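PDB 4QYI: hypoxanthine phosphoribosyltransferase, which probably catalyses the transfer of a phosphoribosyl group from phosphoribosyl pyrophosphate to hypoxanthine or guanine in purine salvage. Local coordinates for residues I67-K81 with G107-M119. Numbering follows the deposited sequence.
With PO4 (phosphate ion), chain H.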
# COMPACT_ATOMS: atom_id res chain seq x y z
N ILE A 67 5.48 6.94 -4.16
CA ILE A 67 5.47 8.29 -4.68
C ILE A 67 4.01 8.68 -4.85
O ILE A 67 3.16 7.85 -5.17
CB ILE A 67 6.27 8.43 -6.00
CG1 ILE A 67 6.40 9.89 -6.39
CG2 ILE A 67 5.61 7.66 -7.13
CD1 ILE A 67 7.45 10.17 -7.45
N SER A 68 3.73 9.96 -4.61
CA SER A 68 2.40 10.50 -4.76
C SER A 68 2.48 11.76 -5.62
O SER A 68 3.30 12.64 -5.37
CB SER A 68 1.75 10.76 -3.42
OG SER A 68 0.50 11.35 -3.64
N ALA A 69 1.64 11.83 -6.65
CA ALA A 69 1.62 12.97 -7.56
C ALA A 69 0.19 13.37 -7.81
O ALA A 69 -0.68 12.51 -7.88
CB ALA A 69 2.27 12.59 -8.87
N SER A 70 -0.08 14.66 -7.90
CA SER A 70 -1.45 15.09 -8.20
C SER A 70 -1.50 15.97 -9.44
O SER A 70 -0.51 16.59 -9.86
CB SER A 70 -2.10 15.80 -7.00
OG SER A 70 -1.42 17.00 -6.69
N SER A 71 -2.69 16.05 -10.00
CA SER A 71 -2.90 16.84 -11.19
C SER A 71 -2.98 18.33 -10.96
O SER A 71 -3.41 18.79 -9.89
CB SER A 71 -4.21 16.40 -11.86
OG SER A 71 -4.53 17.31 -12.88
N TYR A 72 -2.56 19.08 -11.97
CA TYR A 72 -2.65 20.53 -11.95
C TYR A 72 -3.92 20.96 -12.69
O TYR A 72 -4.21 22.14 -12.77
CB TYR A 72 -1.44 21.19 -12.62
CG TYR A 72 -0.16 21.26 -11.81
CD1 TYR A 72 -0.00 22.21 -10.82
CD2 TYR A 72 0.91 20.41 -12.08
CE1 TYR A 72 1.18 22.29 -10.09
CE2 TYR A 72 2.09 20.50 -11.37
CZ TYR A 72 2.22 21.43 -10.38
OH TYR A 72 3.41 21.49 -9.67
N GLY A 73 -4.68 20.02 -13.25
CA GLY A 73 -5.92 20.35 -13.98
C GLY A 73 -5.79 19.96 -15.45
O GLY A 73 -5.28 18.89 -15.77
N ASN A 74 -6.25 20.83 -16.35
CA ASN A 74 -6.15 20.56 -17.80
C ASN A 74 -4.72 20.29 -18.26
O ASN A 74 -4.47 19.43 -19.10
CB ASN A 74 -6.73 21.71 -18.62
CG ASN A 74 -8.24 21.77 -18.54
OD1 ASN A 74 -8.88 20.84 -18.05
ND2 ASN A 74 -8.81 22.86 -19.04
N GLN A 75 -3.80 21.04 -17.68
CA GLN A 75 -2.37 20.91 -17.96
C GLN A 75 -1.91 19.45 -17.82
O GLN A 75 -1.15 18.95 -18.65
CB GLN A 75 -1.59 21.84 -17.02
CG GLN A 75 -1.97 23.30 -17.27
CD GLN A 75 -1.45 24.30 -16.26
OE1 GLN A 75 -1.56 25.52 -16.46
NE2 GLN A 75 -0.91 23.80 -15.17
N THR A 76 -2.38 18.78 -16.78
CA THR A 76 -2.05 17.38 -16.55
C THR A 76 -2.61 16.49 -17.66
O THR A 76 -1.91 15.65 -18.22
CB THR A 76 -2.57 16.92 -15.17
OG1 THR A 76 -1.92 17.67 -14.14
CG2 THR A 76 -2.33 15.42 -14.95
N GLU A 77 -3.88 16.69 -17.99
CA GLU A 77 -4.54 15.92 -19.04
C GLU A 77 -3.88 16.05 -20.41
O GLU A 77 -3.96 15.14 -21.21
CB GLU A 77 -6.00 16.36 -19.15
CG GLU A 77 -6.84 16.01 -17.94
CD GLU A 77 -8.18 16.71 -17.97
OE1 GLU A 77 -8.69 17.12 -16.90
OE2 GLU A 77 -8.67 16.91 -19.08
N THR A 78 -3.22 17.17 -20.69
CA THR A 78 -2.60 17.39 -22.00
C THR A 78 -1.07 17.28 -22.01
O THR A 78 -0.48 16.95 -23.03
CB THR A 78 -3.00 18.76 -22.59
OG1 THR A 78 -2.48 19.81 -21.77
CG2 THR A 78 -4.51 18.90 -22.69
N THR A 79 -0.42 17.55 -20.88
CA THR A 79 1.04 17.49 -20.84
C THR A 79 1.63 16.51 -19.82
O THR A 79 2.84 16.30 -19.83
CB THR A 79 1.63 18.87 -20.52
OG1 THR A 79 1.45 19.15 -19.12
CG2 THR A 79 1.01 19.98 -21.40
N GLY A 80 0.82 15.99 -18.90
CA GLY A 80 1.31 15.05 -17.87
C GLY A 80 1.98 15.69 -16.68
O GLY A 80 2.39 15.00 -15.71
N LYS A 81 2.08 17.01 -16.74
CA LYS A 81 2.69 17.75 -15.68
C LYS A 81 1.89 17.48 -14.43
O LYS A 81 0.68 17.74 -14.39
CB LYS A 81 2.67 19.26 -16.00
CG LYS A 81 3.44 20.13 -15.03
CD LYS A 81 2.97 21.60 -14.97
CE LYS A 81 2.78 22.37 -16.27
NZ LYS A 81 2.10 23.68 -16.01
N GLY A 107 -0.29 7.97 -20.70
CA GLY A 107 1.13 7.82 -20.41
C GLY A 107 1.85 9.12 -20.13
O GLY A 107 3.05 9.13 -19.80
N LEU A 108 1.10 10.22 -20.22
CA LEU A 108 1.66 11.56 -20.02
C LEU A 108 2.26 11.72 -18.63
O LEU A 108 3.37 12.22 -18.49
CB LEU A 108 0.56 12.61 -20.26
CG LEU A 108 0.06 12.71 -21.70
CD1 LEU A 108 -1.20 13.55 -21.83
CD2 LEU A 108 1.15 13.28 -22.61
N THR A 109 1.53 11.30 -17.62
CA THR A 109 1.99 11.42 -16.24
C THR A 109 3.17 10.54 -15.88
O THR A 109 4.06 10.92 -15.13
CB THR A 109 0.82 11.16 -15.27
OG1 THR A 109 -0.13 12.22 -15.42
CG2 THR A 109 1.30 11.12 -13.84
N LEU A 110 3.18 9.35 -16.42
CA LEU A 110 4.26 8.45 -16.12
C LEU A 110 5.53 8.87 -16.87
O LEU A 110 6.64 8.65 -16.38
CB LEU A 110 3.80 7.07 -16.50
CG LEU A 110 4.53 5.91 -15.86
CD1 LEU A 110 4.51 6.00 -14.33
CD2 LEU A 110 3.81 4.66 -16.32
N HIS A 111 5.36 9.51 -18.02
CA HIS A 111 6.51 10.02 -18.78
C HIS A 111 7.17 11.12 -17.95
O HIS A 111 8.39 11.20 -17.85
CB HIS A 111 6.05 10.59 -20.13
CG HIS A 111 7.16 11.08 -21.00
ND1 HIS A 111 7.90 10.26 -21.82
CD2 HIS A 111 7.63 12.34 -21.21
CE1 HIS A 111 8.79 10.97 -22.48
NE2 HIS A 111 8.65 12.24 -22.13
N PHE A 112 6.34 11.94 -17.31
CA PHE A 112 6.83 13.01 -16.47
C PHE A 112 7.54 12.40 -15.25
O PHE A 112 8.63 12.82 -14.86
CB PHE A 112 5.64 13.89 -16.07
CG PHE A 112 6.00 15.16 -15.38
CD1 PHE A 112 6.13 15.20 -14.00
CD2 PHE A 112 6.16 16.31 -16.12
CE1 PHE A 112 6.44 16.38 -13.37
CE2 PHE A 112 6.46 17.50 -15.49
CZ PHE A 112 6.61 17.54 -14.12
N LEU A 113 6.95 11.37 -14.65
CA LEU A 113 7.58 10.72 -13.50
C LEU A 113 8.89 10.03 -13.89
O LEU A 113 9.84 9.99 -13.12
CB LEU A 113 6.64 9.75 -12.81
CG LEU A 113 5.39 10.39 -12.20
CD1 LEU A 113 4.56 9.34 -11.49
CD2 LEU A 113 5.75 11.50 -11.21
N LYS A 114 8.94 9.55 -15.12
CA LYS A 114 10.15 8.94 -15.65
C LYS A 114 11.31 9.94 -15.63
O LYS A 114 12.39 9.63 -15.13
CB LYS A 114 9.90 8.47 -17.08
CG LYS A 114 11.09 7.82 -17.74
CD LYS A 114 10.71 7.31 -19.13
CE LYS A 114 11.90 6.69 -19.83
NZ LYS A 114 11.54 6.18 -21.18
N ASP A 115 11.09 11.13 -16.17
CA ASP A 115 12.12 12.17 -16.17
C ASP A 115 12.56 12.52 -14.74
O ASP A 115 13.74 12.78 -14.50
CB ASP A 115 11.61 13.43 -16.86
CG ASP A 115 11.47 13.27 -18.35
OD1 ASP A 115 12.02 12.29 -18.92
OD2 ASP A 115 10.87 14.15 -18.98
N HIS A 116 11.62 12.53 -13.80
CA HIS A 116 11.97 12.82 -12.42
C HIS A 116 12.94 11.76 -11.86
O HIS A 116 13.97 12.09 -11.27
CB HIS A 116 10.73 12.91 -11.53
CG HIS A 116 11.04 13.09 -10.07
ND1 HIS A 116 11.59 14.25 -9.57
CD2 HIS A 116 10.87 12.27 -9.02
CE1 HIS A 116 11.76 14.13 -8.26
NE2 HIS A 116 11.33 12.93 -7.91
N PHE A 117 12.60 10.50 -12.06
CA PHE A 117 13.45 9.43 -11.55
C PHE A 117 14.81 9.41 -12.24
O PHE A 117 15.83 9.17 -11.58
CB PHE A 117 12.79 8.08 -11.65
CG PHE A 117 11.56 7.93 -10.80
CD1 PHE A 117 11.64 8.09 -9.43
CD2 PHE A 117 10.35 7.58 -11.37
CE1 PHE A 117 10.52 7.93 -8.63
CE2 PHE A 117 9.22 7.42 -10.59
CZ PHE A 117 9.31 7.60 -9.22
N PHE A 118 14.85 9.72 -13.53
CA PHE A 118 16.15 9.76 -14.22
C PHE A 118 17.10 10.77 -13.61
O PHE A 118 18.32 10.58 -13.68
CB PHE A 118 16.05 9.87 -15.75
CG PHE A 118 15.91 8.54 -16.43
CD1 PHE A 118 16.93 7.58 -16.31
CD2 PHE A 118 14.81 8.23 -17.22
CE1 PHE A 118 16.84 6.35 -16.94
CE2 PHE A 118 14.72 7.00 -17.86
CZ PHE A 118 15.73 6.06 -17.72
N MET A 119 16.56 11.82 -12.99
CA MET A 119 17.40 12.82 -12.35
C MET A 119 18.18 12.20 -11.20
O MET A 119 19.24 12.68 -10.84
CB MET A 119 16.55 14.02 -11.87
CG MET A 119 16.05 14.90 -13.01
SD MET A 119 14.87 16.19 -12.50
CE MET A 119 15.73 16.97 -11.14
P PO4 H . -0.72 7.89 -17.02
O1 PO4 H . -1.34 7.78 -15.66
O2 PO4 H . -1.45 6.98 -17.96
O3 PO4 H . -0.81 9.28 -17.62
O4 PO4 H . 0.73 7.56 -16.90
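Phe112 sends CG anti to its backbone N (chi1 -171°), which stands the ring up beside Lys81; the lysine, with CG also opposite N (chi1 -173°), runs beside it in the same direction. Lys81 CA sits over one face of the ring, 4.0 Å from the centroid of Phe112 and displaced toward the rim, a CH-pi contact. Just before it, Gly80 has positive phi as the chain leaves helix 74-79, and its backbone packs against the first turn of helix 108-118: Gly80 CA is 3.5 Å from Leu108 CB and makes a CA-H...O contact with Leu108 O. Leu108 reaches the C-terminal end of helix 74-79, its CD1 meeting Glu77 O and Thr78 O. Thr76 turns its methyl CG2 to Thr109 OG1, while its hydroxyl donates to Lys81 O (2.6 Å), nearly in line with the carbonyl, and accepts from Tyr72 N, so that one hydroxyl links Tyr72 to Lys81 across helix 74-79. Farther along, Ile67 and Phe117 approach from opposite directions, Ile67 CD1 meeting Phe117 CZ at 3.6 Å, and Leu113 CD2 lies 4.3 Å from Ala69 CB, packing helix 108-118 against the C-terminal part of strand 62-71. At the helix's N-terminal end, the phosphate, probably from the crystallisation liquor, accepts bonds from Gly107 N (3.1 Å) and Thr109 N, with a weaker one from Leu110 N; Asp105 N adds another. Backbone amides wrap around an anion at a helix start, just after the magnesium-binding Glu101 and Asp102, as in the PRPP loop of type I phosphoribosyltransferases, where this ion probably occupies the 5'-phosphate site.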